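Local coordinates for protein (4-hydroxybenzoyl COA thioesterase) (Pseudomonas sp. CBS3, PDB 1BVQ), which hydrolyses 4-hydroxybenzoyl-CoA to 4-hydroxybenzoate and CoA, the last step in converting 4-chlorobenzoate to 4-hydroxybenzoate, and works as a homotetramer, at residues V57-V62 against E115-A120; C64-V69 against M111-I116. All coordinates share one frame; numbering follows the deposited sequence.

Contact 1 of 2, residues V57-V62 against E115-A120; sequences VGTPIV and EIRVFA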
# COMPACT_ATOMS: atom_id res chain seq x y z
N VAL A 57 21.66 -0.42 -8.54
CA VAL A 57 20.58 -0.65 -7.64
C VAL A 57 19.21 -0.53 -8.26
O VAL A 57 18.21 -0.84 -7.62
CB VAL A 57 20.77 0.13 -6.34
CG1 VAL A 57 22.26 0.00 -6.00
CG2 VAL A 57 20.36 1.61 -6.52
N GLY A 58 19.15 -0.09 -9.51
CA GLY A 58 17.86 0.05 -10.17
C GLY A 58 17.75 1.37 -10.93
O GLY A 58 18.79 1.92 -11.30
N THR A 59 16.51 1.86 -11.12
CA THR A 59 16.23 3.10 -11.84
C THR A 59 15.24 4.05 -11.17
O THR A 59 14.07 4.15 -11.58
CB THR A 59 15.74 2.92 -13.25
OG1 THR A 59 14.57 2.14 -13.22
CG2 THR A 59 16.80 2.23 -14.08
N PRO A 60 15.72 4.76 -10.16
CA PRO A 60 14.92 5.72 -9.43
C PRO A 60 14.27 6.74 -10.34
O PRO A 60 14.75 7.10 -11.42
CB PRO A 60 15.87 6.56 -8.58
CG PRO A 60 17.27 6.17 -9.00
CD PRO A 60 17.15 4.86 -9.76
N ILE A 61 13.16 7.25 -9.89
CA ILE A 61 12.48 8.22 -10.68
C ILE A 61 12.92 9.65 -10.33
O ILE A 61 13.14 10.03 -9.18
CB ILE A 61 11.01 7.78 -10.56
CG1 ILE A 61 10.15 8.37 -11.59
CG2 ILE A 61 10.48 7.99 -9.16
CD1 ILE A 61 10.30 9.90 -11.63
N VAL A 62 13.07 10.47 -11.37
CA VAL A 62 13.49 11.88 -11.20
C VAL A 62 12.34 12.85 -11.51
O VAL A 62 12.21 13.93 -10.98
CB VAL A 62 14.87 12.27 -11.82
CG1 VAL A 62 15.91 11.15 -11.77
CG2 VAL A 62 14.80 12.68 -13.26
N GLU A 115 7.60 8.92 -17.39
CA GLU A 115 8.46 8.85 -16.24
C GLU A 115 9.91 9.02 -16.63
O GLU A 115 10.43 8.28 -17.43
CB GLU A 115 8.40 7.45 -15.62
CG GLU A 115 7.02 7.08 -15.00
CD GLU A 115 7.17 5.80 -14.26
OE1 GLU A 115 7.76 4.85 -14.70
OE2 GLU A 115 6.62 5.83 -13.10
N ILE A 116 10.56 10.01 -16.04
CA ILE A 116 11.94 10.25 -16.31
C ILE A 116 12.72 9.54 -15.20
O ILE A 116 12.60 9.89 -14.03
CB ILE A 116 12.34 11.73 -16.41
CG1 ILE A 116 11.68 12.37 -17.62
CG2 ILE A 116 13.87 11.92 -16.63
CD1 ILE A 116 12.17 13.85 -17.69
N ARG A 117 13.49 8.52 -15.58
CA ARG A 117 14.28 7.75 -14.63
C ARG A 117 15.76 7.69 -14.98
O ARG A 117 16.18 8.10 -16.05
CB ARG A 117 13.79 6.37 -14.74
CG ARG A 117 12.41 6.22 -14.10
CD ARG A 117 11.98 4.82 -14.40
NE ARG A 117 10.68 4.48 -13.83
CZ ARG A 117 10.46 3.98 -12.62
NH1 ARG A 117 11.45 3.74 -11.76
NH2 ARG A 117 9.19 3.69 -12.24
N VAL A 118 16.55 7.17 -14.05
CA VAL A 118 17.98 7.03 -14.22
C VAL A 118 18.51 5.75 -13.60
O VAL A 118 17.94 5.19 -12.65
CB VAL A 118 18.81 8.10 -13.51
CG1 VAL A 118 18.73 9.49 -14.12
CG2 VAL A 118 18.68 8.13 -11.99
N PHE A 119 19.61 5.29 -14.17
CA PHE A 119 20.26 4.10 -13.69
C PHE A 119 21.00 4.63 -12.50
O PHE A 119 21.56 5.72 -12.58
CB PHE A 119 21.24 3.53 -14.71
CG PHE A 119 20.43 2.69 -15.61
CD1 PHE A 119 20.06 1.41 -15.20
CD2 PHE A 119 19.97 3.17 -16.83
CE1 PHE A 119 19.27 0.62 -16.03
CE2 PHE A 119 19.18 2.39 -17.69
CZ PHE A 119 18.84 1.11 -17.27
N ALA A 120 21.02 3.90 -11.41
CA ALA A 120 21.74 4.45 -10.26
C ALA A 120 22.50 3.44 -9.43
O ALA A 120 22.29 2.24 -9.49
CB ALA A 120 20.76 5.10 -9.31
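Arg117 reaches across to the backbone of Thr59: its NH1 donates to Thr59 O at 2.7 Å, with the oxygen lying in the guanidinium plane. The chain is extended from CG to NE, which carries the flat group past Ile61, whose CB lies over one face near the rim. Beside it, Thr59 sets CG2 over one face of the Phe119 ring, 3.7 Å from the centroid, a CH-pi contact; a chi1 of 58° puts OG1 between the backbone N and the carbonyl carbon, leaving CG2 anti to the latter. Pro60 meets strand 107-123 through CD, 3.6 Å from Ala120 CB, and CG, 3.8 Å from Val118 CG2. Strands 56-68 and 107-123 of the hotdog-fold sheet pair antiparallel here, but the former breaks into a short loop at Thr59 and Pro60, which with Ile61 form part of the substrate site. Val118 N still bonds to Pro60 O, with Val57 N to Ala120 O and Val62 N to Ile116 O (2.8 Å) on either side. Beyond Val62 N, the CG2 atoms of Val62 and Ile116 touch at 3.6 Å. Further out, Glu115 OE1 takes both NE and NH2 of Arg117 from one face of its carboxylate, each at 3.1 Å. That oxygen also bonds to His96, and Asp32 of helix 25-42 forms a second salt bridge with Arg117 NH2.

Contact 2 of 2, residues C64-V69 against M111-I116; sequences CNASFV and MRADEI
Phe68 and Met111, a non-hydrogen-bonded pair, run alongside each other on one face of the sheet. Met111 sends CG anti to its backbone N (chi1 165°), and chi2 and chi3 depart from a fully extended chain, leaving the thioether alongside the ring. The sulfur sits obliquely to it, SD 4.9 Å from the Phe68 centroid, in a Met-aromatic contact, while Met111 CG rests 4.0 Å from Phe68 CD2. The ring itself is placed by a chi1 of -50°, which sets CG beside the backbone N and opposite the carbonyl carbon. Met111 CE, whose exact position is uncertain, lies near Ala66 CB, and that methyl meets Ala113 CB at 4.0 Å, so small side chains continue the apolar face. An alanine in place of Phe68 would probably cost the Met111 sulfur this aromatic contact and open a gap beside the thioether. At the far end of this face Cys64 offers CB, not its sulfur, to Glu115. The opposite face carries Asn65, Ser67, Arg112 and Asp114, where Asp114 forms a salt bridge with Arg95. Between the faces runs a regular antiparallel ladder with hydrogen-bonded pairs Asn65-Asp114 and Ser67-Arg112; Asp114 N to Asn65 O is 2.6 Å and Ser67 N to Arg112 O is 3.0 Å. Leu31 of helix 25-42 packs on Met111, Ala113 and Glu115, as the central helix of a hotdog fold does against its sheet. Strand 92-101 bonds to the other side of 111-116, and beyond 64-69 an antiparallel strand of a second subunit carries the sheet across the interface.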
# COMPACT_ATOMS: atom_id res chain seq x y z
N CYS A 64 8.14 13.05 -13.50
CA CYS A 64 7.11 12.31 -14.15
C CYS A 64 5.90 13.19 -14.44
O CYS A 64 5.61 14.14 -13.76
CB CYS A 64 6.84 11.11 -13.31
SG CYS A 64 6.21 11.72 -11.75
N ASN A 65 5.21 12.87 -15.49
CA ASN A 65 4.05 13.65 -15.82
C ASN A 65 3.01 12.62 -16.20
O ASN A 65 3.33 11.75 -17.00
CB ASN A 65 4.43 14.56 -17.00
CG ASN A 65 3.30 14.83 -17.97
OD1 ASN A 65 3.00 13.98 -18.83
ND2 ASN A 65 2.69 16.01 -17.82
N ALA A 66 1.80 12.74 -15.60
CA ALA A 66 0.68 11.84 -15.83
C ALA A 66 -0.62 12.60 -16.05
O ALA A 66 -0.82 13.67 -15.50
CB ALA A 66 0.42 11.00 -14.60
N SER A 67 -1.48 12.09 -16.82
CA SER A 67 -2.82 12.60 -17.12
C SER A 67 -3.77 11.42 -17.00
O SER A 67 -3.52 10.35 -17.55
CB SER A 67 -2.84 13.17 -18.57
OG SER A 67 -3.52 14.42 -18.62
N PHE A 68 -4.84 11.62 -16.25
CA PHE A 68 -5.86 10.56 -16.08
C PHE A 68 -7.07 11.02 -16.84
O PHE A 68 -7.59 12.13 -16.63
CB PHE A 68 -6.18 10.32 -14.59
CG PHE A 68 -4.94 10.13 -13.70
CD1 PHE A 68 -4.19 11.24 -13.30
CD2 PHE A 68 -4.54 8.84 -13.28
CE1 PHE A 68 -3.06 11.09 -12.49
CE2 PHE A 68 -3.40 8.69 -12.46
CZ PHE A 68 -2.66 9.81 -12.07
N VAL A 69 -7.53 10.21 -17.73
CA VAL A 69 -8.62 10.66 -18.47
C VAL A 69 -9.89 10.00 -18.12
O VAL A 69 -10.90 10.63 -18.25
CB VAL A 69 -8.47 10.49 -19.97
CG1 VAL A 69 -7.88 11.76 -20.61
CG2 VAL A 69 -7.57 9.33 -20.36
N MET A 111 -5.08 6.13 -18.59
CA MET A 111 -4.06 7.06 -18.19
C MET A 111 -2.83 6.99 -19.07
O MET A 111 -2.58 5.99 -19.75
CB MET A 111 -3.69 6.74 -16.74
CG MET A 111 -2.43 7.37 -16.29
SD MET A 111 -1.67 6.23 -15.14
CE MET A 111 -1.11 7.51 -14.02
N ARG A 112 -2.10 8.09 -19.04
CA ARG A 112 -0.88 8.22 -19.80
C ARG A 112 0.11 8.83 -18.86
O ARG A 112 -0.26 9.70 -18.08
CB ARG A 112 -1.09 9.11 -21.02
CG ARG A 112 -1.75 8.39 -22.19
CD ARG A 112 -0.78 8.05 -23.31
NE ARG A 112 -1.51 7.85 -24.56
CZ ARG A 112 -1.13 8.32 -25.76
NH1 ARG A 112 0.00 9.03 -25.91
NH2 ARG A 112 -1.93 8.04 -26.82
N ALA A 113 1.36 8.39 -18.92
CA ALA A 113 2.36 8.96 -18.03
C ALA A 113 3.75 8.83 -18.60
O ALA A 113 4.11 7.84 -19.24
CB ALA A 113 2.37 8.20 -16.70
N ASP A 114 4.53 9.84 -18.35
CA ASP A 114 5.89 9.86 -18.80
C ASP A 114 6.73 9.91 -17.53
O ASP A 114 6.56 10.81 -16.69
CB ASP A 114 6.20 11.11 -19.65
CG ASP A 114 5.87 11.09 -21.09
OD1 ASP A 114 5.63 9.96 -21.60
OD2 ASP A 114 5.87 12.10 -21.72
N GLU A 115 7.60 8.92 -17.39
CA GLU A 115 8.46 8.85 -16.24
C GLU A 115 9.91 9.02 -16.63
O GLU A 115 10.43 8.28 -17.43
CB GLU A 115 8.40 7.45 -15.62
CG GLU A 115 7.02 7.08 -15.00
CD GLU A 115 7.17 5.80 -14.26
OE1 GLU A 115 7.76 4.85 -14.70
OE2 GLU A 115 6.62 5.83 -13.10
N ILE A 116 10.56 10.01 -16.04
CA ILE A 116 11.94 10.25 -16.31
C ILE A 116 12.72 9.54 -15.20
O ILE A 116 12.60 9.89 -14.03
CB ILE A 116 12.34 11.73 -16.41
CG1 ILE A 116 11.68 12.37 -17.62
CG2 ILE A 116 13.87 11.92 -16.63
CD1 ILE A 116 12.17 13.85 -17.69

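In the fold
Both contacts belong to the pairing of strand 56-68 with strand 107-123, and their centres lie about 16 Å apart. Contact 2 is the regular part of the ladder; contact 1 is its interrupted continuation, and Glu115 and Ile116 are common to both. Contact 1 holds three residues of the substrate site, Thr59, Pro60 and Ile61, and brings Val118 about 5 Å from Lys90, side chain to side chain. In contact 2, the side chain of Asp114 lies about 4 Å from a bound HEPES molecule. Both contacts touch the second subunit, so the strand pair that carries substrate-binding residues also takes part in the assembly.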